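Local coordinates for protein tRNA threonylcarbamoyladenosine dehydratase (Escherichia coli, PDB 4D79) that catalyses the ATP-dependent dehydration of threonylcarbamoyladenosine at position 37 of tRNAs to its cyclic form and can also accept sulfur from a cysteine desulfurase in vitro, at residues B[26-31]-B[255-260]; B[42-47]-B[244-249]; B[48-53]-B[94-99]. One frame throughout, in Å; residues are numbered along the deposited sequence.

Contact 1 (B[26-31]-B[255-260])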
loop_
_atom_site.group_PDB
_atom_site.type_symbol
_atom_site.label_atom_id
_atom_site.label_comp_id
_atom_site.label_asym_id
_atom_site.label_seq_id
_atom_site.Cartn_x
_atom_site.Cartn_y
_atom_site.Cartn_z
ATOM N N GLN B 26 5.216 2.086 22.732
ATOM C CA GLN B 26 4.644 3.089 23.623
ATOM C C GLN B 26 4.685 4.480 22.991
ATOM O O GLN B 26 3.734 5.258 23.132
ATOM C CB GLN B 26 5.367 3.080 24.975
ATOM C CG GLN B 26 4.771 4.061 25.956
ATOM C CD GLN B 26 3.418 3.664 26.463
ATOM O OE1 GLN B 26 3.272 2.722 27.258
ATOM N NE2 GLN B 26 2.403 4.312 25.944
ATOM N N LEU B 27 5.769 4.806 22.284
ATOM C CA LEU B 27 5.838 6.091 21.584
ATOM C C LEU B 27 4.671 6.243 20.620
ATOM O O LEU B 27 4.055 7.309 20.541
ATOM C CB LEU B 27 7.161 6.204 20.815
ATOM C CG LEU B 27 7.415 7.493 20.030
ATOM C CD1 LEU B 27 7.638 8.679 20.990
ATOM C CD2 LEU B 27 8.614 7.297 19.116
ATOM N N PHE B 28 4.401 5.190 19.828
ATOM C CA PHE B 28 3.294 5.214 18.890
ATOM C C PHE B 28 1.956 5.329 19.617
ATOM O O PHE B 28 1.059 6.086 19.185
ATOM C CB PHE B 28 3.304 3.963 17.986
ATOM C CG PHE B 28 4.558 3.788 17.131
ATOM C CD1 PHE B 28 5.469 4.811 16.945
ATOM C CD2 PHE B 28 4.809 2.555 16.493
ATOM C CE1 PHE B 28 6.611 4.615 16.143
ATOM C CE2 PHE B 28 5.946 2.377 15.700
ATOM C CZ PHE B 28 6.840 3.408 15.532
ATOM N N ALA B 29 1.779 4.575 20.700
ATOM C CA ALA B 29 0.502 4.627 21.413
ATOM C C ALA B 29 0.232 6.024 21.982
ATOM O O ALA B 29 -0.923 6.453 22.082
ATOM C CB ALA B 29 0.474 3.582 22.526
ATOM N N ASP B 30 1.282 6.735 22.348
ATOM C CA ASP B 30 1.202 8.069 22.933
ATOM C C ASP B 30 1.120 9.161 21.873
ATOM O O ASP B 30 0.925 10.340 22.221
ATOM C CB ASP B 30 2.443 8.342 23.780
ATOM C CG ASP B 30 2.471 7.579 25.065
ATOM O OD1 ASP B 30 1.404 7.168 25.507
ATOM O OD2 ASP B 30 3.545 7.490 25.694
ATOM N N ALA B 31 1.258 8.803 20.600
ATOM C CA ALA B 31 1.341 9.802 19.538
ATOM C C ALA B 31 -0.039 10.217 19.076
ATOM O O ALA B 31 -1.011 9.469 19.168
ATOM C CB ALA B 31 2.144 9.285 18.349
ATOM N N HIS B 255 8.253 7.216 6.934
ATOM C CA HIS B 255 9.168 8.331 7.147
ATOM C C HIS B 255 8.864 9.027 8.474
ATOM O O HIS B 255 9.773 9.304 9.271
ATOM C CB HIS B 255 9.054 9.309 5.981
ATOM C CG HIS B 255 9.978 10.484 6.083
ATOM N ND1 HIS B 255 11.309 10.425 5.729
ATOM C CD2 HIS B 255 9.768 11.741 6.540
ATOM C CE1 HIS B 255 11.866 11.606 5.910
ATOM N NE2 HIS B 255 10.960 12.420 6.419
ATOM N N ALA B 256 7.583 9.311 8.737
ATOM C CA ALA B 256 7.197 9.994 9.972
ATOM C C ALA B 256 7.574 9.162 11.193
ATOM O O ALA B 256 8.134 9.679 12.173
ATOM C CB ALA B 256 5.688 10.278 9.958
ATOM N N LEU B 257 7.284 7.862 11.155
ATOM C CA LEU B 257 7.602 6.999 12.299
ATOM C C LEU B 257 9.094 6.920 12.539
ATOM O O LEU B 257 9.542 6.939 13.696
ATOM C CB LEU B 257 7.036 5.608 12.120
ATOM C CG LEU B 257 5.518 5.479 12.036
ATOM C CD1 LEU B 257 5.087 4.035 11.987
ATOM C CD2 LEU B 257 4.836 6.164 13.186
ATOM N N LYS B 258 9.881 6.868 11.464
ATOM C CA LYS B 258 11.328 6.883 11.622
ATOM C C LYS B 258 11.818 8.174 12.262
ATOM O O LYS B 258 12.711 8.164 13.123
ATOM C CB LYS B 258 11.979 6.670 10.281
ATOM C CG LYS B 258 13.467 6.830 10.288
ATOM C CD LYS B 258 14.000 6.571 8.895
ATOM C CE LYS B 258 13.608 7.706 7.960
ATOM N NZ LYS B 258 14.373 7.654 6.685
ATOM N N LYS B 259 11.320 9.303 11.781
ATOM C CA LYS B 259 11.739 10.581 12.353
ATOM C C LYS B 259 11.308 10.713 13.813
ATOM O O LYS B 259 12.051 11.271 14.622
ATOM C CB LYS B 259 11.205 11.717 11.494
ATOM C CG LYS B 259 11.802 11.755 10.140
ATOM C CD LYS B 259 13.298 11.919 10.171
ATOM C CE LYS B 259 13.906 11.840 8.775
ATOM N NZ LYS B 259 15.385 11.954 8.873
ATOM N N MET B 260 10.118 10.204 14.176
ATOM C CA MET B 260 9.686 10.233 15.577
ATOM C C MET B 260 10.598 9.377 16.449
ATOM O O MET B 260 10.972 9.773 17.558
ATOM C CB MET B 260 8.247 9.742 15.696
ATOM C CG MET B 260 7.266 10.627 15.070
ATOM S SD MET B 260 5.653 9.849 14.868
ATOM C CE MET B 260 5.265 9.606 16.582
#
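Leu257 lays its isobutyl end over one face of the Phe28 ring. Its CD2 stands 4.2 Å from the ring centroid, 25° off the ring normal, a CH-pi contact displaced toward the rim. CD2 comes closest to Phe28 CE1, at 3.8 Å, while CD1 of the same leucine reaches Phe28 CZ at 4.0 Å; both methyls lie over the same face, CD2 toward CE1 and CD1 toward CZ, with Leu257 CB also near CE1 and CZ. The two side chains cross at about a right angle. Beside this pair Met260 reaches back to the end of the opposite segment: its chain bends at chi3 (64°), and that last turn sets CE against Ala31 CB at 3.6 Å. Leu27 approaches the same turn of helix with one branch, CD2, which lies 3.8 Å from Met260 O and 4.2 Å from Met260 CB. The contact is thus wholly apolar in its side chains, made by three residues of 26-31 and two, one turn apart, of helix 242-266.

Further out, the Phe28 ring is fixed by more than Leu257: Tyr20 meets it edge-to-face, and Thr16 of helix 7-20 and Met261 also touch it. The backbone of Phe28 is hydrogen-bonded to Gly55, tying the helix to the turn that leads into strand 56-60, and Met243 of the second subunit packs on Leu257, which brings the dimer partner to this site. The contact thereby joins the short helix leading into strand 32-36 to the long C-terminal helix, with Met260 also resting on Tyr124 of strand 124-127 and helix 7-20 packed against Phe28.

Contact 2 (B[42-47]-B[244-249]); sequences GSWAAE and VTATFG
With CG turned anti to its carbonyl carbon (chi1 -51°) and the indole set almost perpendicular to the CA-CB-CG plane (chi2 91°), Trp44 presents a ring face to Ala246. The methyl CB of Ala246 sits over that face, 3.5 Å from the centroid of the five-membered ring, a CH-pi contact in which CB approaches Trp44 CG and CD2 equally, at 3.4 Å. One turn on, Gly249 lies against Ala45, whose CB is 3.9 Å from Gly249 O. The CA atoms of Ala45 and Gly249 are only 4.4 Å apart, and a CB on Gly249 would probably crowd Ala45 N. The small residues let the axes of segments 42-47 and 244-249 approach to 7.4 Å at a crossing angle of -50°.

The indole NE1 is hydrogen-bonded to Arg72 O, and Thr245 OG1 to Gly40 O. Gly42 fits the last glycine of a GxGxxG motif, consistent with the nucleotide-binding fold of the ThiF family. Glu47 of the second subunit packs on Trp44, and Phe250 of that subunit on Ala246. Helix 42-51, which follows strand 32-36, packs on helix 242-266 and, through Ala46 and Glu47, on helix 85-96.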
loop_
_atom_site.group_PDB
_atom_site.type_symbol
_atom_site.label_atom_id
_atom_site.label_comp_id
_atom_site.label_asym_id
_atom_site.label_seq_id
_atom_site.Cartn_x
_atom_site.Cartn_y
_atom_site.Cartn_z
ATOM N N GLY B 42 -4.094 9.832 1.394
ATOM C CA GLY B 42 -4.318 9.950 2.828
ATOM C C GLY B 42 -5.131 8.812 3.435
ATOM O O GLY B 42 -4.969 8.507 4.621
ATOM N N SER B 43 -6.027 8.193 2.654
ATOM C CA SER B 43 -6.837 7.113 3.228
ATOM C C SER B 43 -5.957 5.932 3.606
ATOM O O SER B 43 -6.137 5.338 4.681
ATOM C CB SER B 43 -7.959 6.706 2.269
ATOM O OG SER B 43 -7.464 6.077 1.104
ATOM N N TRP B 44 -4.953 5.629 2.776
ATOM C CA TRP B 44 -4.008 4.569 3.096
ATOM C C TRP B 44 -3.036 4.986 4.190
ATOM O O TRP B 44 -2.653 4.152 5.011
ATOM C CB TRP B 44 -3.230 4.123 1.848
ATOM C CG TRP B 44 -4.124 3.823 0.743
ATOM C CD1 TRP B 44 -4.530 4.695 -0.194
ATOM C CD2 TRP B 44 -4.785 2.574 0.451
ATOM N NE1 TRP B 44 -5.375 4.096 -1.064
ATOM C CE2 TRP B 44 -5.556 2.790 -0.706
ATOM C CE3 TRP B 44 -4.771 1.303 1.032
ATOM C CZ2 TRP B 44 -6.339 1.802 -1.277
ATOM C CZ3 TRP B 44 -5.530 0.306 0.457
ATOM C CH2 TRP B 44 -6.309 0.557 -0.683
ATOM N N ALA B 45 -2.631 6.263 4.247
ATOM C CA ALA B 45 -1.823 6.695 5.377
ATOM C C ALA B 45 -2.582 6.458 6.683
ATOM O O ALA B 45 -2.019 5.980 7.678
ATOM C CB ALA B 45 -1.431 8.167 5.211
ATOM N N ALA B 46 -3.871 6.796 6.695
ATOM C CA ALA B 46 -4.655 6.647 7.907
ATOM C C ALA B 46 -4.742 5.188 8.314
ATOM O O ALA B 46 -4.611 4.858 9.507
ATOM C CB ALA B 46 -6.046 7.251 7.701
ATOM N N GLU B 47 -4.958 4.305 7.325
ATOM C CA GLU B 47 -4.954 2.865 7.540
ATOM C C GLU B 47 -3.641 2.411 8.163
ATOM O O GLU B 47 -3.621 1.679 9.157
ATOM C CB GLU B 47 -5.199 2.139 6.210
ATOM C CG GLU B 47 -5.192 0.615 6.288
ATOM C CD GLU B 47 -6.542 0.032 6.643
ATOM O OE1 GLU B 47 -7.485 0.830 6.850
ATOM O OE2 GLU B 47 -6.664 -1.225 6.673
ATOM N N VAL B 244 0.306 2.707 -6.445
ATOM C CA VAL B 244 1.154 3.886 -6.304
ATOM C C VAL B 244 0.617 4.825 -5.231
ATOM O O VAL B 244 1.366 5.237 -4.344
ATOM C CB VAL B 244 1.319 4.594 -7.673
ATOM C CG1 VAL B 244 2.022 5.938 -7.539
ATOM C CG2 VAL B 244 2.112 3.703 -8.628
ATOM N N THR B 245 -0.676 5.189 -5.270
ATOM C CA THR B 245 -1.152 6.216 -4.349
ATOM C C THR B 245 -1.076 5.717 -2.914
ATOM O O THR B 245 -0.650 6.462 -2.029
ATOM C CB THR B 245 -2.571 6.702 -4.718
ATOM O OG1 THR B 245 -3.522 5.664 -4.508
ATOM C CG2 THR B 245 -2.654 7.171 -6.193
ATOM N N ALA B 246 -1.379 4.428 -2.686
ATOM C CA ALA B 246 -1.249 3.869 -1.342
ATOM C C ALA B 246 0.207 3.841 -0.912
ATOM O O ALA B 246 0.517 4.070 0.269
ATOM C CB ALA B 246 -1.821 2.454 -1.272
ATOM N N THR B 247 1.114 3.524 -1.838
ATOM C CA THR B 247 2.508 3.485 -1.439
ATOM C C THR B 247 3.029 4.878 -1.087
ATOM O O THR B 247 3.900 4.978 -0.222
ATOM C CB THR B 247 3.347 2.806 -2.522
ATOM O OG1 THR B 247 2.879 1.469 -2.679
ATOM C CG2 THR B 247 4.807 2.708 -2.113
ATOM N N PHE B 248 2.544 5.942 -1.757
ATOM C CA PHE B 248 2.843 7.301 -1.301
ATOM C C PHE B 248 2.473 7.460 0.184
ATOM O O PHE B 248 3.272 7.919 0.991
ATOM C CB PHE B 248 2.094 8.317 -2.150
ATOM C CG PHE B 248 2.856 8.852 -3.331
ATOM C CD1 PHE B 248 3.114 8.057 -4.457
ATOM C CD2 PHE B 248 3.235 10.192 -3.383
ATOM C CE1 PHE B 248 3.786 8.565 -5.581
ATOM C CE2 PHE B 248 3.894 10.710 -4.522
ATOM C CZ PHE B 248 4.175 9.877 -5.620
ATOM N N GLY B 249 1.269 7.035 0.556
ATOM C CA GLY B 249 0.839 7.162 1.930
ATOM C C GLY B 249 1.647 6.300 2.872
ATOM O O GLY B 249 1.946 6.722 3.997
#

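Contact 3 (B[48-53]-B[94-99]); sequences ALARTG and RQINPE
One face of the Arg51 guanidinium is covered by Ile96, whose CD1 lies 3.5 Å above its plane, toward the rim; Ile96 CG1 is 3.6 Å from Arg51 NH2. The contact pairs the ends of two helices in the Rossmann-like ThiF domain, and helix 42-51 closes with a Schellman motif whose C-prime residue is Gly53, at positive phi. Arg51 is extended from CG to NE and crosses Ile96 at about a right angle, while the other branch of the isoleucine, CG2, packs on Ala50 CB at 4.0 Å.

At the polar end, Arg51 NE makes a salt bridge with Glu47 OE2, and NH1 is hydrogen-bonded to Thr70 O and Ala76 O of the second subunit, so the group is held in its orientation over Ile96. A leucine here would probably leave Glu47 without this partner, those two carbonyls of the neighbouring subunit without this donor, and Ile96 without the guanidinium that lies against it. Leu77 of that subunit also packs on Ile96.

Asn97, the first residue beyond helix 85-96, forms an Asx turn: its OD1 accepts from Glu99 N at 3.0 Å, the donor standing above the carbonyl plane. Its ND2 donates to a water 2.9 Å away, which in turn donates to Ala50 O at 2.8 Å.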
loop_
_atom_site.group_PDB
_atom_site.type_symbol
_atom_site.label_atom_id
_atom_site.label_comp_id
_atom_site.label_asym_id
_atom_site.label_seq_id
_atom_site.Cartn_x
_atom_site.Cartn_y
_atom_site.Cartn_z
ATOM N N ALA B 48 -2.532 2.841 7.590
ATOM C CA ALA B 48 -1.234 2.399 8.076
ATOM C C ALA B 48 -0.960 2.883 9.510
ATOM O O ALA B 48 -0.360 2.148 10.319
ATOM C CB ALA B 48 -0.154 2.897 7.131
ATOM N N LEU B 49 -1.363 4.108 9.833
ATOM C CA LEU B 49 -1.197 4.608 11.206
ATOM C C LEU B 49 -1.976 3.751 12.202
ATOM O O LEU B 49 -1.467 3.382 13.259
ATOM C CB LEU B 49 -1.664 6.043 11.295
ATOM C CG LEU B 49 -0.853 7.067 10.544
ATOM C CD1 LEU B 49 -1.654 8.371 10.505
ATOM C CD2 LEU B 49 0.496 7.267 11.143
ATOM N N ALA B 50 -3.230 3.457 11.881
ATOM C CA ALA B 50 -4.039 2.631 12.747
ATOM C C ALA B 50 -3.413 1.248 12.951
ATOM O O ALA B 50 -3.388 0.723 14.081
ATOM C CB ALA B 50 -5.448 2.526 12.165
ATOM N N ARG B 51 -2.894 0.651 11.871
ATOM C CA ARG B 51 -2.350 -0.692 11.918
ATOM C C ARG B 51 -0.942 -0.739 12.484
ATOM O O ARG B 51 -0.400 -1.828 12.664
ATOM C CB ARG B 51 -2.375 -1.335 10.528
ATOM C CG ARG B 51 -3.802 -1.608 10.027
ATOM C CD ARG B 51 -3.841 -2.654 8.912
ATOM N NE ARG B 51 -5.215 -2.833 8.485
ATOM C CZ ARG B 51 -6.122 -3.556 9.122
ATOM N NH1 ARG B 51 -5.806 -4.234 10.206
ATOM N NH2 ARG B 51 -7.357 -3.608 8.661
ATOM N N THR B 52 -0.345 0.400 12.794
ATOM C CA THR B 52 0.949 0.430 13.455
ATOM C C THR B 52 0.836 0.944 14.891
ATOM O O THR B 52 1.833 1.356 15.487
ATOM C CB THR B 52 1.943 1.240 12.625
ATOM O OG1 THR B 52 1.813 0.907 11.223
ATOM C CG2 THR B 52 3.355 0.954 13.011
ATOM N N GLY B 53 -0.359 0.893 15.477
ATOM C CA GLY B 53 -0.492 1.180 16.884
ATOM C C GLY B 53 -0.429 2.644 17.253
ATOM O O GLY B 53 -0.123 2.947 18.397
ATOM N N ARG B 94 -11.769 2.511 14.035
ATOM C CA ARG B 94 -12.323 1.984 15.285
ATOM C C ARG B 94 -12.503 0.469 15.232
ATOM O O ARG B 94 -12.510 -0.190 16.281
ATOM C CB ARG B 94 -13.661 2.667 15.597
ATOM C CG ARG B 94 -13.507 4.179 15.868
ATOM C CD ARG B 94 -14.789 4.883 16.270
ATOM N NE ARG B 94 -14.598 6.339 16.254
ATOM C CZ ARG B 94 -15.210 7.191 15.435
ATOM N NH1 ARG B 94 -16.095 6.753 14.549
ATOM N NH2 ARG B 94 -14.946 8.497 15.515
ATOM N N GLN B 95 -12.676 -0.097 14.029
ATOM C CA GLN B 95 -12.705 -1.548 13.850
ATOM C C GLN B 95 -11.311 -2.148 13.875
ATOM O O GLN B 95 -11.138 -3.294 14.313
ATOM C CB GLN B 95 -13.407 -1.900 12.531
ATOM C CG GLN B 95 -14.898 -1.814 12.665
ATOM C CD GLN B 95 -15.454 -3.097 13.272
ATOM O OE1 GLN B 95 -15.103 -4.217 12.855
ATOM N NE2 GLN B 95 -16.279 -2.948 14.280
ATOM N N ILE B 96 -10.317 -1.388 13.428
ATOM C CA ILE B 96 -8.941 -1.848 13.470
ATOM C C ILE B 96 -8.445 -1.872 14.901
ATOM O O ILE B 96 -7.891 -2.874 15.367
ATOM C CB ILE B 96 -8.047 -0.971 12.586
ATOM C CG1 ILE B 96 -8.389 -1.229 11.089
ATOM C CG2 ILE B 96 -6.563 -1.276 12.849
ATOM C CD1 ILE B 96 -7.681 -0.299 10.124
ATOM N N ASN B 97 -8.618 -0.757 15.604
ATOM C CA ASN B 97 -8.174 -0.610 16.984
ATOM C C ASN B 97 -9.245 0.151 17.750
ATOM O O ASN B 97 -9.331 1.388 17.651
ATOM C CB ASN B 97 -6.832 0.100 17.068
ATOM C CG ASN B 97 -6.382 0.226 18.500
ATOM O OD1 ASN B 97 -7.062 -0.264 19.398
ATOM N ND2 ASN B 97 -5.277 0.869 18.721
ATOM N N PRO B 98 -10.131 -0.563 18.458
ATOM C CA PRO B 98 -11.201 0.095 19.226
ATOM C C PRO B 98 -10.700 1.019 20.335
ATOM O O PRO B 98 -11.494 1.786 20.886
ATOM C CB PRO B 98 -11.988 -1.089 19.807
ATOM C CG PRO B 98 -11.657 -2.236 18.951
ATOM C CD PRO B 98 -10.249 -2.027 18.476
ATOM N N GLU B 99 -9.426 0.959 20.681
ATOM C CA GLU B 99 -8.840 1.810 21.699
ATOM C C GLU B 99 -8.122 3.025 21.115
ATOM O O GLU B 99 -7.620 3.868 21.876
ATOM C CB GLU B 99 -7.871 0.988 22.561
ATOM C CG GLU B 99 -8.612 -0.076 23.362
ATOM C CD GLU B 99 -7.709 -0.865 24.287
ATOM O OE1 GLU B 99 -6.918 -1.666 23.773
ATOM O OE2 GLU B 99 -7.799 -0.696 25.521
HETATM O O HOH W 1 -3.986 2.188 16.422
#

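Helix 242-266 serves contacts 1 and 2 about three turns apart; their centres are about 17 Å apart and their nearest atoms about 7 Å. Helix 42-51 in turn is shared by contacts 2 and 3, which meet where Glu47 OE1 lies 3.5 Å from Ile96 CD1. Contacts 1 and 3 touch directly: Phe28 CD2 is 3.4 Å from Thr52 O, and Leu257 CD1 3.7 Å from Thr52 CG2. Contact 2 is nearest the nucleotide, the side chain of Thr245 being about 6 Å from the bound ATP and about 12 Å from the potassium ion. All three reach the second subunit, contact 1 through Leu257 alone.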